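Local coordinates for putative sugar ABC transporter, substrate-binding protein (Clostridium phytofermentans, PDB 4WZZ), which binds L-rhamnose in the cleft between its two lobes and probably delivers the sugar to an ABC transporter for uptake, at residues 68-80 with 297-311. Sequence-based numbering, arbitrary orientation.
Sequences YNQKESEGYKQVI and WNPIQLGNLAAYASI. With RAM (alpha-L-rhamnopyranose), chain B.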
# COMPACT_ATOMS: atom_id res chain seq x y z
N TYR A 68 7.68 -2.61 5.03
CA TYR A 68 6.30 -2.16 5.09
C TYR A 68 5.39 -3.36 5.35
O TYR A 68 4.49 -3.31 6.19
CB TYR A 68 5.91 -1.45 3.80
CG TYR A 68 4.44 -1.18 3.66
CD1 TYR A 68 3.58 -2.18 3.23
CD2 TYR A 68 3.91 0.07 3.96
CE1 TYR A 68 2.21 -1.94 3.10
CE2 TYR A 68 2.54 0.30 3.84
CZ TYR A 68 1.70 -0.71 3.41
OH TYR A 68 0.35 -0.47 3.29
N ASN A 69 5.65 -4.46 4.66
CA ASN A 69 4.82 -5.65 4.81
C ASN A 69 4.98 -6.28 6.20
O ASN A 69 4.03 -6.85 6.75
CB ASN A 69 5.17 -6.70 3.76
CG ASN A 69 4.78 -6.27 2.35
OD1 ASN A 69 3.95 -5.39 2.16
ND2 ASN A 69 5.38 -6.89 1.35
N GLN A 70 6.18 -6.20 6.75
CA GLN A 70 6.40 -6.72 8.09
C GLN A 70 5.65 -5.92 9.16
O GLN A 70 5.18 -6.48 10.16
CB GLN A 70 7.90 -6.77 8.37
CG GLN A 70 8.54 -7.79 7.48
CD GLN A 70 10.07 -7.68 7.41
OE1 GLN A 70 10.74 -7.58 8.43
NE2 GLN A 70 10.61 -7.71 6.19
N LYS A 71 5.55 -4.60 8.96
CA LYS A 71 4.84 -3.77 9.93
C LYS A 71 3.35 -4.03 9.83
O LYS A 71 2.64 -4.05 10.84
CB LYS A 71 5.17 -2.29 9.71
CG LYS A 71 6.64 -1.98 10.11
CD LYS A 71 7.11 -0.64 9.66
CE LYS A 71 8.66 -0.53 9.73
NZ LYS A 71 9.21 -0.95 11.06
N GLU A 72 2.87 -4.24 8.60
CA GLU A 72 1.48 -4.60 8.36
C GLU A 72 1.14 -5.91 9.05
O GLU A 72 0.13 -6.04 9.76
CB GLU A 72 1.31 -4.72 6.85
CG GLU A 72 -0.08 -5.00 6.34
CD GLU A 72 -0.03 -5.10 4.84
OE1 GLU A 72 -0.38 -4.10 4.17
OE2 GLU A 72 0.45 -6.13 4.32
N SER A 73 1.98 -6.91 8.86
CA SER A 73 1.70 -8.21 9.43
C SER A 73 1.84 -8.20 10.97
O SER A 73 1.11 -8.90 11.66
CB SER A 73 2.58 -9.29 8.77
OG SER A 73 3.95 -9.04 8.99
N GLU A 74 2.75 -7.38 11.49
CA GLU A 74 2.91 -7.20 12.93
C GLU A 74 1.63 -6.66 13.57
O GLU A 74 1.17 -7.16 14.61
CB GLU A 74 4.06 -6.23 13.19
CG GLU A 74 4.20 -5.76 14.65
CD GLU A 74 5.10 -4.51 14.78
OE1 GLU A 74 6.18 -4.47 14.13
OE2 GLU A 74 4.72 -3.57 15.53
N GLY A 75 1.05 -5.64 12.94
CA GLY A 75 -0.16 -5.02 13.44
C GLY A 75 -1.32 -5.98 13.39
O GLY A 75 -2.18 -5.97 14.27
N TYR A 76 -1.36 -6.81 12.35
CA TYR A 76 -2.43 -7.79 12.19
C TYR A 76 -2.32 -8.85 13.29
O TYR A 76 -3.29 -9.15 14.00
CB TYR A 76 -2.33 -8.45 10.81
CG TYR A 76 -3.54 -9.30 10.46
CD1 TYR A 76 -4.64 -8.74 9.84
CD2 TYR A 76 -3.56 -10.66 10.75
CE1 TYR A 76 -5.76 -9.53 9.53
CE2 TYR A 76 -4.64 -11.44 10.44
CZ TYR A 76 -5.74 -10.87 9.83
OH TYR A 76 -6.82 -11.68 9.55
N LYS A 77 -1.12 -9.40 13.43
CA LYS A 77 -0.85 -10.43 14.42
C LYS A 77 -1.13 -9.91 15.84
O LYS A 77 -1.71 -10.62 16.67
CB LYS A 77 0.59 -10.92 14.31
CG LYS A 77 1.03 -11.86 15.43
CD LYS A 77 2.47 -12.24 15.24
CE LYS A 77 3.00 -13.10 16.38
NZ LYS A 77 3.64 -14.36 15.91
N GLN A 78 -0.73 -8.68 16.10
CA GLN A 78 -0.87 -8.13 17.44
C GLN A 78 -2.33 -8.16 17.89
O GLN A 78 -2.65 -8.61 19.00
CB GLN A 78 -0.31 -6.72 17.48
CG GLN A 78 -0.09 -6.20 18.88
CD GLN A 78 -1.33 -5.56 19.44
OE1 GLN A 78 -1.80 -5.91 20.53
NE2 GLN A 78 -1.88 -4.62 18.69
N VAL A 79 -3.22 -7.71 17.02
CA VAL A 79 -4.65 -7.64 17.36
C VAL A 79 -5.29 -9.03 17.42
O VAL A 79 -6.06 -9.32 18.34
CB VAL A 79 -5.43 -6.71 16.39
CG1 VAL A 79 -6.93 -6.89 16.51
CG2 VAL A 79 -5.07 -5.25 16.67
N ILE A 80 -4.94 -9.89 16.47
CA ILE A 80 -5.48 -11.23 16.46
C ILE A 80 -5.14 -11.97 17.77
O ILE A 80 -6.02 -12.56 18.42
CB ILE A 80 -4.92 -12.02 15.27
CG1 ILE A 80 -5.46 -11.45 13.95
CG2 ILE A 80 -5.25 -13.48 15.41
CD1 ILE A 80 -6.95 -11.46 13.85
N TRP A 297 0.77 6.37 5.60
CA TRP A 297 -0.33 6.03 6.50
C TRP A 297 0.33 5.04 7.44
O TRP A 297 1.45 4.62 7.20
CB TRP A 297 -1.53 5.38 5.76
CG TRP A 297 -1.07 4.23 4.96
CD1 TRP A 297 -0.81 2.97 5.39
CD2 TRP A 297 -0.73 4.26 3.58
NE1 TRP A 297 -0.34 2.20 4.36
CE2 TRP A 297 -0.27 2.98 3.23
CE3 TRP A 297 -0.78 5.25 2.60
CZ2 TRP A 297 0.14 2.66 1.93
CZ3 TRP A 297 -0.40 4.93 1.32
CH2 TRP A 297 0.08 3.65 0.99
N ASN A 298 -0.35 4.63 8.51
CA ASN A 298 0.29 3.75 9.47
C ASN A 298 0.06 2.29 9.08
O ASN A 298 -1.07 1.80 9.20
CB ASN A 298 -0.24 4.04 10.88
CG ASN A 298 0.51 3.26 11.95
OD1 ASN A 298 0.96 2.14 11.73
ND2 ASN A 298 0.61 3.85 13.15
N PRO A 299 1.12 1.60 8.63
CA PRO A 299 0.92 0.21 8.18
C PRO A 299 0.56 -0.74 9.31
O PRO A 299 -0.08 -1.77 9.10
CB PRO A 299 2.27 -0.16 7.56
CG PRO A 299 3.26 0.73 8.26
CD PRO A 299 2.53 2.02 8.55
N ILE A 300 1.00 -0.40 10.52
CA ILE A 300 0.67 -1.21 11.68
C ILE A 300 -0.84 -1.12 11.95
O ILE A 300 -1.52 -2.12 12.16
CB ILE A 300 1.44 -0.75 12.93
CG1 ILE A 300 2.94 -0.82 12.65
CG2 ILE A 300 1.07 -1.60 14.12
CD1 ILE A 300 3.78 -0.23 13.73
N GLN A 301 -1.37 0.10 11.91
CA GLN A 301 -2.79 0.29 12.09
C GLN A 301 -3.61 -0.28 10.93
O GLN A 301 -4.74 -0.75 11.15
CB GLN A 301 -3.11 1.78 12.29
CG GLN A 301 -2.57 2.30 13.62
CD GLN A 301 -2.87 3.76 13.87
OE1 GLN A 301 -2.89 4.56 12.96
NE2 GLN A 301 -3.08 4.11 15.13
N LEU A 302 -3.04 -0.29 9.72
CA LEU A 302 -3.71 -0.94 8.60
C LEU A 302 -3.88 -2.41 8.97
O LEU A 302 -4.95 -3.00 8.81
CB LEU A 302 -2.91 -0.81 7.31
CG LEU A 302 -3.50 -1.57 6.11
CD1 LEU A 302 -4.90 -1.05 5.77
CD2 LEU A 302 -2.61 -1.48 4.87
N GLY A 303 -2.81 -2.99 9.49
CA GLY A 303 -2.87 -4.37 9.94
C GLY A 303 -3.84 -4.55 11.08
O GLY A 303 -4.61 -5.52 11.10
N ASN A 304 -3.81 -3.62 12.05
CA ASN A 304 -4.74 -3.66 13.18
C ASN A 304 -6.19 -3.71 12.68
O ASN A 304 -6.98 -4.53 13.13
CB ASN A 304 -4.66 -2.42 14.07
CG ASN A 304 -3.34 -2.26 14.82
OD1 ASN A 304 -3.06 -1.14 15.26
ND2 ASN A 304 -2.57 -3.32 15.00
N LEU A 305 -6.53 -2.80 11.78
CA LEU A 305 -7.93 -2.65 11.35
C LEU A 305 -8.36 -3.88 10.57
O LEU A 305 -9.48 -4.37 10.72
CB LEU A 305 -8.08 -1.40 10.48
CG LEU A 305 -9.48 -1.19 9.90
CD1 LEU A 305 -10.51 -1.09 11.00
CD2 LEU A 305 -9.48 0.05 9.03
N ALA A 306 -7.47 -4.38 9.72
CA ALA A 306 -7.75 -5.60 8.98
C ALA A 306 -7.99 -6.76 9.92
O ALA A 306 -8.85 -7.63 9.64
CB ALA A 306 -6.61 -5.91 8.01
N ALA A 307 -7.27 -6.79 11.05
CA ALA A 307 -7.49 -7.83 12.05
C ALA A 307 -8.86 -7.66 12.72
O ALA A 307 -9.60 -8.63 12.88
CB ALA A 307 -6.37 -7.85 13.10
N TYR A 308 -9.21 -6.44 13.12
CA TYR A 308 -10.52 -6.23 13.73
C TYR A 308 -11.64 -6.64 12.77
O TYR A 308 -12.64 -7.26 13.18
CB TYR A 308 -10.71 -4.78 14.17
CG TYR A 308 -9.90 -4.40 15.38
CD1 TYR A 308 -10.09 -5.06 16.59
CD2 TYR A 308 -8.94 -3.39 15.33
CE1 TYR A 308 -9.35 -4.72 17.71
CE2 TYR A 308 -8.20 -3.05 16.44
CZ TYR A 308 -8.42 -3.71 17.64
OH TYR A 308 -7.69 -3.39 18.76
N ALA A 309 -11.47 -6.31 11.49
CA ALA A 309 -12.48 -6.63 10.49
C ALA A 309 -12.54 -8.13 10.24
O ALA A 309 -13.63 -8.70 10.06
CB ALA A 309 -12.21 -5.86 9.18
N SER A 310 -11.38 -8.78 10.26
CA SER A 310 -11.31 -10.23 10.12
C SER A 310 -12.08 -10.92 11.25
O SER A 310 -12.85 -11.85 11.03
CB SER A 310 -9.86 -10.70 10.16
OG SER A 310 -9.14 -10.18 9.06
N ILE A 311 -11.82 -10.48 12.48
CA ILE A 311 -12.51 -11.06 13.64
C ILE A 311 -14.00 -10.82 13.51
O ILE A 311 -14.80 -11.69 13.88
CB ILE A 311 -12.01 -10.47 14.95
CG1 ILE A 311 -10.54 -10.85 15.17
CG2 ILE A 311 -12.84 -11.00 16.14
CD1 ILE A 311 -9.85 -10.10 16.29
C1 RAM B . 5.02 -1.22 -0.83
C2 RAM B . 3.93 -2.23 -1.19
C3 RAM B . 2.58 -1.88 -0.56
C4 RAM B . 2.24 -0.41 -0.78
C5 RAM B . 3.40 0.48 -0.34
C6 RAM B . 3.13 1.95 -0.64
O1 RAM B . 5.36 -1.38 0.50
O2 RAM B . 3.85 -2.22 -2.59
O3 RAM B . 1.62 -2.76 -1.13
O4 RAM B . 1.07 -0.08 -0.04
O5 RAM B . 4.58 0.12 -1.00
O HOH W 1 -0.23 -3.48 17.03
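Gly75 and Gly303 meet backbone to backbone where helices 68-80 and 299-311 cross at -40°, their axes only 6.4 Å apart. With no side chain on either residue, the two main chains touch directly, Gly75 C lying 3.7 Å from Gly303 C. The closeness brings CA-H groups onto carbonyl oxygens in both directions: Gly75 CA lies 3.4 Å from Ile300 O, and Gly303 CA 3.4 Å from Glu72 O.

Conventional hydrogen bonds flank this glycine crossing. Asn304 ND2 donates to Gly75 O (2.8 Å), which lies in the plane of the amide, while a water joins the same nitrogen to Gln78 NE2. Tyr76 OH donates to Ser310 OG at 2.8 Å, and that hydroxyl in turn donates to Ala306 O, a carbonyl that also receives Ser310 N from its other face.

Apolar contacts fill the C-terminal half. Tyr76 is a knob among Gly303, Ala306, Ala307 and Ser310, with Ala307 CB over one ring face; CG anti to the backbone N (chi1 -170°) sends the ring across 299-311. Val79 CG1 presses on the Tyr308 ring, 3.6 Å from its centroid.

At the cleft end, Trp297 NE1 donates in its ring plane to Tyr68 OH (3.0 Å), which also bonds Asp143. Pro299 CB covers one face of Tyr68 and rhamnose the other. Such aromatic-sugar stacking is characteristic of periplasmic sugar-binding proteins, whose two-lobed fold here packs both helices on one lobe's mixed sheet.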